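Side-chain contacts in absent in melanoma 1 protein (Homo sapiens, PDB 3CW3), which may act as a suppressor of malignant melanoma, possibly through the cytoskeleton, and is represented here by one of its beta/gamma-crystallin domains: residues 16-21 and 41-46; 45-50 and 67-72. All blocks are in the same frame, centred on the assembly; numbering follows the deposited sequence.

Contact 1. Residues 16-21 and 41-46; sequences IEVFSD and GCWILY
Val18, at the end of strand 16-18, makes the first touch with Trp43, an example of one large ring bridging two sheets of a Greek key domain. With CG1 anti to the backbone N (chi1 -175°), the methyl meets the far end of the indole, CG1 lying 3.7 Å from Trp43 CZ3. The same residue also offers its backbone: Val18 O stands 3.4 Å from Trp43 CH2, approaching the ring obliquely. The chain then leaves the strand and bends round the benzo end. At Phe19 the side chain turns away and the backbone alone takes part, its C lying 3.9 Å from Trp43 CH2 at the ring edge and near the ring plane. Ser20 follows along the same edge: Ser20 N is 3.8 Å from Trp43 CH2, and Ser20 O comes to 3.7 Å from Trp43 CZ3. Past this arc, Asp21 turns to strand 91-95, where OD1 makes a salt bridge with Arg93 and a hydrogen bond with His94 N; His94 also stacks on the Trp43 ring. At the other end of the indole, NE1 gives a weak hydrogen bond to Arg40 O, three residues back. No hydrogen bond joins the two segments. The chemistry is therefore dispersion against the Val18 methyl and the close backbone, supplemented by Ser20 O, which lies near the ring plane and roughly in line with the C-H of Trp43 CZ3, whose partial positive charge would probably make that approach mildly favourable.

Contact 2. Residues 45-50 and 67-72; sequences LYEQPN and GLWGIE
Glu47 lays its aliphatic stem on the indole of Trp69, an example of a charged side chain packing through its carbons. CB sits over the face of the six-membered ring, 3.7 Å from its centroid and only 17° off the normal, a CH-pi contact; the nearest ring atom to Glu47 CB is Trp69 CD2, at 3.6 Å. Because CG is anti to the backbone N (chi1 164°) and the chain stays extended, CG lies above the five-membered ring, with Glu47 CG within 3.9 Å of Trp69 CG, and the carboxylate passes on beyond it toward Trp69 CB. The two side chains thus run antiparallel, each reaching back toward the other's backbone, and Glu47 OE2 ends 3.6 Å from Trp69 CB, with the carboxylate inclined 28° to the ring plane. Backbone covers the outer end of the benzo ring: Glu47 N is 3.7 Å from Trp69 CH2, and Leu45 O lies 3.8 Å from that same CH2, on an oblique approach.

Further out, hydrogen bonds anchor both partners. Glu47 OE1 accepts from the backbone N of His54, and Trp69 NE1 donates to Val88 O, which fixes the rotation of the indole. A glycerol, probably from the crystallisation liquor, binds Gly67 O and lies close to the Trp69 side chain.

In the fold, the loop that follows strand 61-66 thereby rests on the corner at Glu47, where the chain turns. Trp69 also packs on Ile56 of strand 55-58, while Leu45 reaches Ile56, Leu58 and Ile92, the last of these on strand 91-95.

In the fold
From the N terminus, strand 16-18 forms an outer strand of the four-stranded sheet, and contact 1 closes the loop that leads from it through strand 33-40 to strand 42-46, the middle strand of the three-stranded sheet. It thus ties the two sheets, and the first Greek key motif to the second. Contact 2 begins where contact 1 ends, on residues 45-46, and closes the next excursion through strands 55-58 and 61-66, all within the second motif. The loops follow one another, neither nested nor crossed, with contact centres about 15 Å apart. Strand 42-46 serves both, holding the opposite sheet through one contact and a long loop through the other.

Contact 1. Residues 16-21 and 41-46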
ATOM      1  N   ILE A  16      -0.220   2.793 -11.129  1.00 20.34           N
ATOM      2  CA  ILE A  16      -1.033   3.919 -10.729  1.00 16.43           C
ATOM      3  C   ILE A  16      -0.014   4.918 -10.208  1.00 16.68           C
ATOM      4  O   ILE A  16       0.733   4.614  -9.274  1.00 15.34           O
ATOM      5  CB  ILE A  16      -2.004   3.522  -9.603  1.00 16.59           C
ATOM      6  CG1 ILE A  16      -2.937   2.413 -10.100  1.00 15.27           C
ATOM      7  CG2 ILE A  16      -2.795   4.733  -9.150  1.00 17.31           C
ATOM      8  CD1 ILE A  16      -3.744   1.740  -9.005  1.00 16.84           C
ATOM      9  N   GLU A  17       0.042   6.090 -10.834  1.00 12.39           N
ATOM     10  CA  GLU A  17       0.983   7.127 -10.429  1.00 13.01           C
ATOM     11  C   GLU A  17       0.284   8.113  -9.506  1.00 13.22           C
ATOM     12  O   GLU A  17      -0.636   8.821  -9.922  1.00 13.07           O
ATOM     13  CB  GLU A  17       1.540   7.840 -11.666  1.00 12.23           C
ATOM     14  CG  GLU A  17       2.451   6.950 -12.503  1.00 16.68           C
ATOM     15  CD  GLU A  17       3.016   7.654 -13.725  1.00 19.18           C
ATOM     16  OE1 GLU A  17       3.269   8.875 -13.651  1.00 19.75           O
ATOM     17  OE2 GLU A  17       3.227   6.982 -14.754  1.00 20.53           O
ATOM     18  N   VAL A  18       0.715   8.148  -8.247  1.00 11.76           N
ATOM     19  CA  VAL A  18       0.105   9.035  -7.257  1.00 13.19           C
ATOM     20  C   VAL A  18       0.953  10.272  -6.968  1.00 14.29           C
ATOM     21  O   VAL A  18       2.088  10.166  -6.502  1.00 13.97           O
ATOM     22  CB  VAL A  18      -0.149   8.278  -5.936  1.00 11.79           C
ATOM     23  CG1 VAL A  18      -0.905   9.171  -4.951  1.00 10.47           C
ATOM     24  CG2 VAL A  18      -0.936   6.995  -6.218  1.00 11.99           C
ATOM     25  N   PHE A  19       0.382  11.445  -7.239  1.00 14.50           N
ATOM     26  CA  PHE A  19       1.065  12.726  -7.031  1.00 15.66           C
ATOM     27  C   PHE A  19       0.439  13.542  -5.901  1.00 16.95           C
ATOM     28  O   PHE A  19       0.887  14.657  -5.613  1.00 16.19           O
ATOM     29  CB  PHE A  19       0.992  13.575  -8.302  1.00 18.18           C
ATOM     30  CG  PHE A  19       1.794  13.042  -9.449  1.00 19.08           C
ATOM     31  CD1 PHE A  19       3.079  13.516  -9.692  1.00 21.73           C
ATOM     32  CD2 PHE A  19       1.258  12.089 -10.307  1.00 18.27           C
ATOM     33  CE1 PHE A  19       3.816  13.051 -10.777  1.00 22.29           C
ATOM     34  CE2 PHE A  19       1.987  11.616 -11.393  1.00 19.45           C
ATOM     35  CZ  PHE A  19       3.267  12.098 -11.630  1.00 19.60           C
ATOM     36  N   SER A  20      -0.596  13.008  -5.266  1.00 13.43           N
ATOM     37  CA  SER A  20      -1.256  13.761  -4.207  1.00 16.38           C
ATOM     38  C   SER A  20      -2.059  12.887  -3.259  1.00 16.47           C
ATOM     39  O   SER A  20      -2.179  11.678  -3.459  1.00 16.36           O
ATOM     40  CB  SER A  20      -2.193  14.788  -4.839  1.00 16.80           C
ATOM     41  OG  SER A  20      -3.119  14.132  -5.691  1.00 18.87           O
ATOM     42  N   ASP A  21      -2.607  13.520  -2.225  1.00 14.81           N
ATOM     43  CA  ASP A  21      -3.436  12.829  -1.243  1.00 14.78           C
ATOM     44  C   ASP A  21      -4.641  12.191  -1.923  1.00 14.81           C
ATOM     45  O   ASP A  21      -5.259  12.795  -2.801  1.00 14.30           O
ATOM     46  CB  ASP A  21      -3.981  13.810  -0.201  1.00 13.84           C
ATOM     47  CG  ASP A  21      -2.906  14.386   0.685  1.00 15.53           C
ATOM     48  OD1 ASP A  21      -2.215  13.603   1.365  1.00 16.12           O
ATOM     49  OD2 ASP A  21      -2.758  15.626   0.706  1.00 17.08           O
ATOM     50  N   GLY A  41       9.863  11.795  -1.869  1.00 15.59           N
ATOM     51  CA  GLY A  41       8.957  12.258  -0.835  1.00 16.84           C
ATOM     52  C   GLY A  41       8.670  11.197   0.207  1.00 17.16           C
ATOM     53  O   GLY A  41       9.359  10.175   0.286  1.00 17.47           O
ATOM     54  N   CYS A  42       7.649  11.454   1.018  1.00 17.03           N
ATOM     55  CA  CYS A  42       7.241  10.536   2.067  1.00 16.68           C
ATOM     56  C   CYS A  42       5.743  10.321   1.945  1.00 16.43           C
ATOM     57  O   CYS A  42       5.002  11.232   1.570  1.00 16.99           O
ATOM     58  CB  CYS A  42       7.587  11.109   3.444  1.00 17.41           C
ATOM     59  SG  CYS A  42       9.360  11.418   3.667  1.00 22.77           S
ATOM     60  N   TRP A  43       5.300   9.114   2.262  1.00 14.00           N
ATOM     61  CA  TRP A  43       3.889   8.786   2.152  1.00 15.61           C
ATOM     62  C   TRP A  43       3.424   7.882   3.272  1.00 14.59           C
ATOM     63  O   TRP A  43       4.229   7.300   3.988  1.00 15.63           O
ATOM     64  CB  TRP A  43       3.623   8.077   0.825  1.00 13.73           C
ATOM     65  CG  TRP A  43       4.014   8.876  -0.371  1.00 15.96           C
ATOM     66  CD1 TRP A  43       5.279   9.098  -0.841  1.00 15.18           C
ATOM     67  CD2 TRP A  43       3.131   9.588  -1.237  1.00 15.56           C
ATOM     68  NE1 TRP A  43       5.234   9.911  -1.952  1.00 16.18           N
ATOM     69  CE2 TRP A  43       3.927  10.225  -2.216  1.00 15.22           C
ATOM     70  CE3 TRP A  43       1.740   9.754  -1.282  1.00 15.51           C
ATOM     71  CZ2 TRP A  43       3.377  11.016  -3.228  1.00 16.28           C
ATOM     72  CZ3 TRP A  43       1.194  10.543  -2.291  1.00 16.20           C
ATOM     73  CH2 TRP A  43       2.012  11.162  -3.248  1.00 17.01           C
ATOM     74  N   ILE A  44       2.109   7.772   3.414  1.00 14.27           N
ATOM     75  CA  ILE A  44       1.528   6.895   4.414  1.00 13.77           C
ATOM     76  C   ILE A  44       0.385   6.134   3.763  1.00 14.00           C
ATOM     77  O   ILE A  44      -0.508   6.737   3.165  1.00 13.64           O
ATOM     78  CB  ILE A  44       0.936   7.661   5.610  1.00 14.66           C
ATOM     79  CG1 ILE A  44       1.994   8.561   6.253  1.00 16.55           C
ATOM     80  CG2 ILE A  44       0.421   6.657   6.642  1.00 14.43           C
ATOM     81  CD1 ILE A  44       1.416   9.514   7.266  1.00 20.31           C
ATOM     82  N   LEU A  45       0.416   4.811   3.873  1.00 12.81           N
ATOM     83  CA  LEU A  45      -0.649   3.991   3.321  1.00 13.74           C
ATOM     84  C   LEU A  45      -1.565   3.672   4.495  1.00 15.71           C
ATOM     85  O   LEU A  45      -1.098   3.222   5.542  1.00 16.05           O
ATOM     86  CB  LEU A  45      -0.096   2.692   2.737  1.00 14.63           C
ATOM     87  CG  LEU A  45       1.012   2.786   1.687  1.00 16.05           C
ATOM     88  CD1 LEU A  45       1.362   1.381   1.227  1.00 16.15           C
ATOM     89  CD2 LEU A  45       0.556   3.633   0.506  1.00 13.85           C
ATOM     90  N   TYR A  46      -2.857   3.934   4.335  1.00 14.66           N
ATOM     91  CA  TYR A  46      -3.819   3.658   5.396  1.00 15.57           C
ATOM     92  C   TYR A  46      -4.765   2.527   5.024  1.00 15.41           C
ATOM     93  O   TYR A  46      -5.140   2.363   3.862  1.00 16.58           O
ATOM     94  CB  TYR A  46      -4.646   4.900   5.725  1.00 15.13           C
ATOM     95  CG  TYR A  46      -3.919   5.950   6.533  1.00 16.28           C
ATOM     96  CD1 TYR A  46      -3.312   7.043   5.919  1.00 14.08           C
ATOM     97  CD2 TYR A  46      -3.872   5.868   7.925  1.00 16.83           C
ATOM     98  CE1 TYR A  46      -2.680   8.039   6.676  1.00 16.10           C
ATOM     99  CE2 TYR A  46      -3.245   6.850   8.686  1.00 16.10           C
ATOM    100  CZ  TYR A  46      -2.657   7.932   8.062  1.00 16.85           C
ATOM    101  OH  TYR A  46      -2.073   8.914   8.830  1.00 13.14           O
TER

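Contact 2. Residues 45-50 and 67-72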
ATOM      1  N   LEU A  45       0.416   4.811   3.873  1.00 12.81           N
ATOM      2  CA  LEU A  45      -0.649   3.991   3.321  1.00 13.74           C
ATOM      3  C   LEU A  45      -1.565   3.672   4.495  1.00 15.71           C
ATOM      4  O   LEU A  45      -1.098   3.222   5.542  1.00 16.05           O
ATOM      5  CB  LEU A  45      -0.096   2.692   2.737  1.00 14.63           C
ATOM      6  CG  LEU A  45       1.012   2.786   1.687  1.00 16.05           C
ATOM      7  CD1 LEU A  45       1.362   1.381   1.227  1.00 16.15           C
ATOM      8  CD2 LEU A  45       0.556   3.633   0.506  1.00 13.85           C
ATOM      9  N   TYR A  46      -2.857   3.934   4.335  1.00 14.66           N
ATOM     10  CA  TYR A  46      -3.819   3.658   5.396  1.00 15.57           C
ATOM     11  C   TYR A  46      -4.765   2.527   5.024  1.00 15.41           C
ATOM     12  O   TYR A  46      -5.140   2.363   3.862  1.00 16.58           O
ATOM     13  CB  TYR A  46      -4.646   4.900   5.725  1.00 15.13           C
ATOM     14  CG  TYR A  46      -3.919   5.950   6.533  1.00 16.28           C
ATOM     15  CD1 TYR A  46      -3.312   7.043   5.919  1.00 14.08           C
ATOM     16  CD2 TYR A  46      -3.872   5.868   7.925  1.00 16.83           C
ATOM     17  CE1 TYR A  46      -2.680   8.039   6.676  1.00 16.10           C
ATOM     18  CE2 TYR A  46      -3.245   6.850   8.686  1.00 16.10           C
ATOM     19  CZ  TYR A  46      -2.657   7.932   8.062  1.00 16.85           C
ATOM     20  OH  TYR A  46      -2.073   8.914   8.830  1.00 13.14           O
ATOM     21  N   GLU A  47      -5.157   1.758   6.031  1.00 16.38           N
ATOM     22  CA  GLU A  47      -6.067   0.639   5.850  1.00 15.59           C
ATOM     23  C   GLU A  47      -7.480   1.099   5.489  1.00 14.79           C
ATOM     24  O   GLU A  47      -8.188   0.424   4.743  1.00 14.92           O
ATOM     25  CB  GLU A  47      -6.104  -0.185   7.137  1.00 18.53           C
ATOM     26  CG  GLU A  47      -7.266  -1.151   7.235  1.00 18.54           C
ATOM     27  CD  GLU A  47      -7.373  -1.781   8.611  1.00 20.94           C
ATOM     28  OE1 GLU A  47      -7.113  -1.078   9.613  1.00 20.45           O
ATOM     29  OE2 GLU A  47      -7.729  -2.972   8.687  1.00 22.21           O
ATOM     30  N   GLN A  48      -7.886   2.250   6.013  1.00 14.75           N
ATOM     31  CA  GLN A  48      -9.228   2.759   5.755  1.00 18.02           C
ATOM     32  C   GLN A  48      -9.238   4.145   5.127  1.00 17.61           C
ATOM     33  O   GLN A  48      -8.246   4.867   5.182  1.00 16.86           O
ATOM     34  CB  GLN A  48     -10.022   2.793   7.063  1.00 19.77           C
ATOM     35  CG  GLN A  48      -9.929   1.496   7.850  1.00 26.52           C
ATOM     36  CD  GLN A  48     -10.813   1.490   9.076  1.00 28.75           C
ATOM     37  OE1 GLN A  48     -10.783   2.419   9.882  1.00 29.92           O
ATOM     38  NE2 GLN A  48     -11.603   0.435   9.227  1.00 33.32           N
ATOM     39  N   PRO A  49     -10.370   4.530   4.511  1.00 16.26           N
ATOM     40  CA  PRO A  49     -10.484   5.846   3.882  1.00 16.25           C
ATOM     41  C   PRO A  49     -10.322   6.961   4.912  1.00 14.77           C
ATOM     42  O   PRO A  49     -10.459   6.736   6.113  1.00 13.97           O
ATOM     43  CB  PRO A  49     -11.889   5.820   3.282  1.00 15.47           C
ATOM     44  CG  PRO A  49     -12.090   4.375   2.954  1.00 16.57           C
ATOM     45  CD  PRO A  49     -11.544   3.699   4.198  1.00 14.57           C
ATOM     46  N   ASN A  50     -10.022   8.161   4.428  1.00 15.04           N
ATOM     47  CA  ASN A  50      -9.851   9.324   5.283  1.00 16.26           C
ATOM     48  C   ASN A  50      -8.714   9.203   6.294  1.00 17.41           C
ATOM     49  O   ASN A  50      -8.781   9.754   7.396  1.00 15.73           O
ATOM     50  CB  ASN A  50     -11.173   9.641   5.985  1.00 17.64           C
ATOM     51  CG  ASN A  50     -12.283   9.941   4.991  1.00 21.76           C
ATOM     52  OD1 ASN A  50     -12.139  10.815   4.138  1.00 23.67           O
ATOM     53  ND2 ASN A  50     -13.385   9.211   5.089  1.00 22.04           N
ATOM     54  N   GLY A  67      -0.334  -9.581   1.788  1.00 18.67           N
ATOM     55  CA  GLY A  67      -0.877  -9.972   3.074  1.00 16.68           C
ATOM     56  C   GLY A  67      -2.118  -9.218   3.501  1.00 17.15           C
ATOM     57  O   GLY A  67      -2.705  -8.460   2.723  1.00 15.96           O
ATOM     58  N   LEU A  68      -2.517  -9.433   4.752  1.00 16.67           N
ATOM     59  CA  LEU A  68      -3.694  -8.778   5.307  1.00 16.75           C
ATOM     60  C   LEU A  68      -3.265  -7.845   6.435  1.00 16.16           C
ATOM     61  O   LEU A  68      -2.290  -8.118   7.141  1.00 16.88           O
ATOM     62  CB  LEU A  68      -4.674  -9.825   5.845  1.00 14.94           C
ATOM     63  CG  LEU A  68      -5.115 -10.912   4.856  1.00 17.64           C
ATOM     64  CD1 LEU A  68      -5.846 -12.019   5.606  1.00 17.36           C
ATOM     65  CD2 LEU A  68      -6.004 -10.303   3.777  1.00 16.70           C
ATOM     66  N   TRP A  69      -3.999  -6.750   6.602  1.00 16.19           N
ATOM     67  CA  TRP A  69      -3.696  -5.774   7.643  1.00 17.56           C
ATOM     68  C   TRP A  69      -3.772  -6.396   9.037  1.00 17.95           C
ATOM     69  O   TRP A  69      -4.486  -7.374   9.256  1.00 18.33           O
ATOM     70  CB  TRP A  69      -4.663  -4.587   7.562  1.00 16.16           C
ATOM     71  CG  TRP A  69      -4.498  -3.719   6.336  1.00 16.82           C
ATOM     72  CD1 TRP A  69      -5.158  -3.842   5.143  1.00 17.49           C
ATOM     73  CD2 TRP A  69      -3.621  -2.591   6.194  1.00 17.30           C
ATOM     74  NE1 TRP A  69      -4.747  -2.859   4.269  1.00 17.89           N
ATOM     75  CE2 TRP A  69      -3.806  -2.078   4.889  1.00 18.47           C
ATOM     76  CE3 TRP A  69      -2.697  -1.964   7.044  1.00 15.81           C
ATOM     77  CZ2 TRP A  69      -3.103  -0.964   4.414  1.00 18.42           C
ATOM     78  CZ3 TRP A  69      -1.997  -0.857   6.573  1.00 16.08           C
ATOM     79  CH2 TRP A  69      -2.205  -0.368   5.269  1.00 17.26           C
ATOM     80  N   GLY A  70      -3.029  -5.823   9.977  1.00 18.87           N
ATOM     81  CA  GLY A  70      -3.044  -6.335  11.332  1.00 19.23           C
ATOM     82  C   GLY A  70      -2.140  -7.533  11.549  1.00 20.35           C
ATOM     83  O   GLY A  70      -1.242  -7.812  10.751  1.00 18.90           O
ATOM     84  N   ILE A  71      -2.398  -8.258  12.632  1.00 18.84           N
ATOM     85  CA  ILE A  71      -1.591  -9.414  12.987  1.00 20.17           C
ATOM     86  C   ILE A  71      -2.363 -10.732  12.997  1.00 20.94           C
ATOM     87  O   ILE A  71      -3.449 -10.824  13.565  1.00 21.83           O
ATOM     88  CB  ILE A  71      -0.947  -9.200  14.382  1.00 20.79           C
ATOM     89  CG1 ILE A  71       0.012  -8.006  14.326  1.00 20.59           C
ATOM     90  CG2 ILE A  71      -0.211 -10.462  14.836  1.00 20.45           C
ATOM     91  CD1 ILE A  71       1.133  -8.167  13.315  1.00 20.68           C
ATOM     92  N   GLU A  72      -1.792 -11.745  12.352  1.00 19.87           N
ATOM     93  CA  GLU A  72      -2.391 -13.075  12.320  1.00 19.69           C
ATOM     94  C   GLU A  72      -1.302 -14.016  12.831  1.00 19.38           C
ATOM     95  O   GLU A  72      -0.597 -14.653  12.049  1.00 17.55           O
ATOM     96  CB  GLU A  72      -2.802 -13.468  10.896  1.00 18.21           C
ATOM     97  CG  GLU A  72      -3.774 -14.642  10.875  1.00 18.43           C
ATOM     98  CD  GLU A  72      -4.139 -15.106   9.474  1.00 19.69           C
ATOM     99  OE1 GLU A  72      -4.142 -14.272   8.540  1.00 16.88           O
ATOM    100  OE2 GLU A  72      -4.447 -16.310   9.317  1.00 19.76           O
TER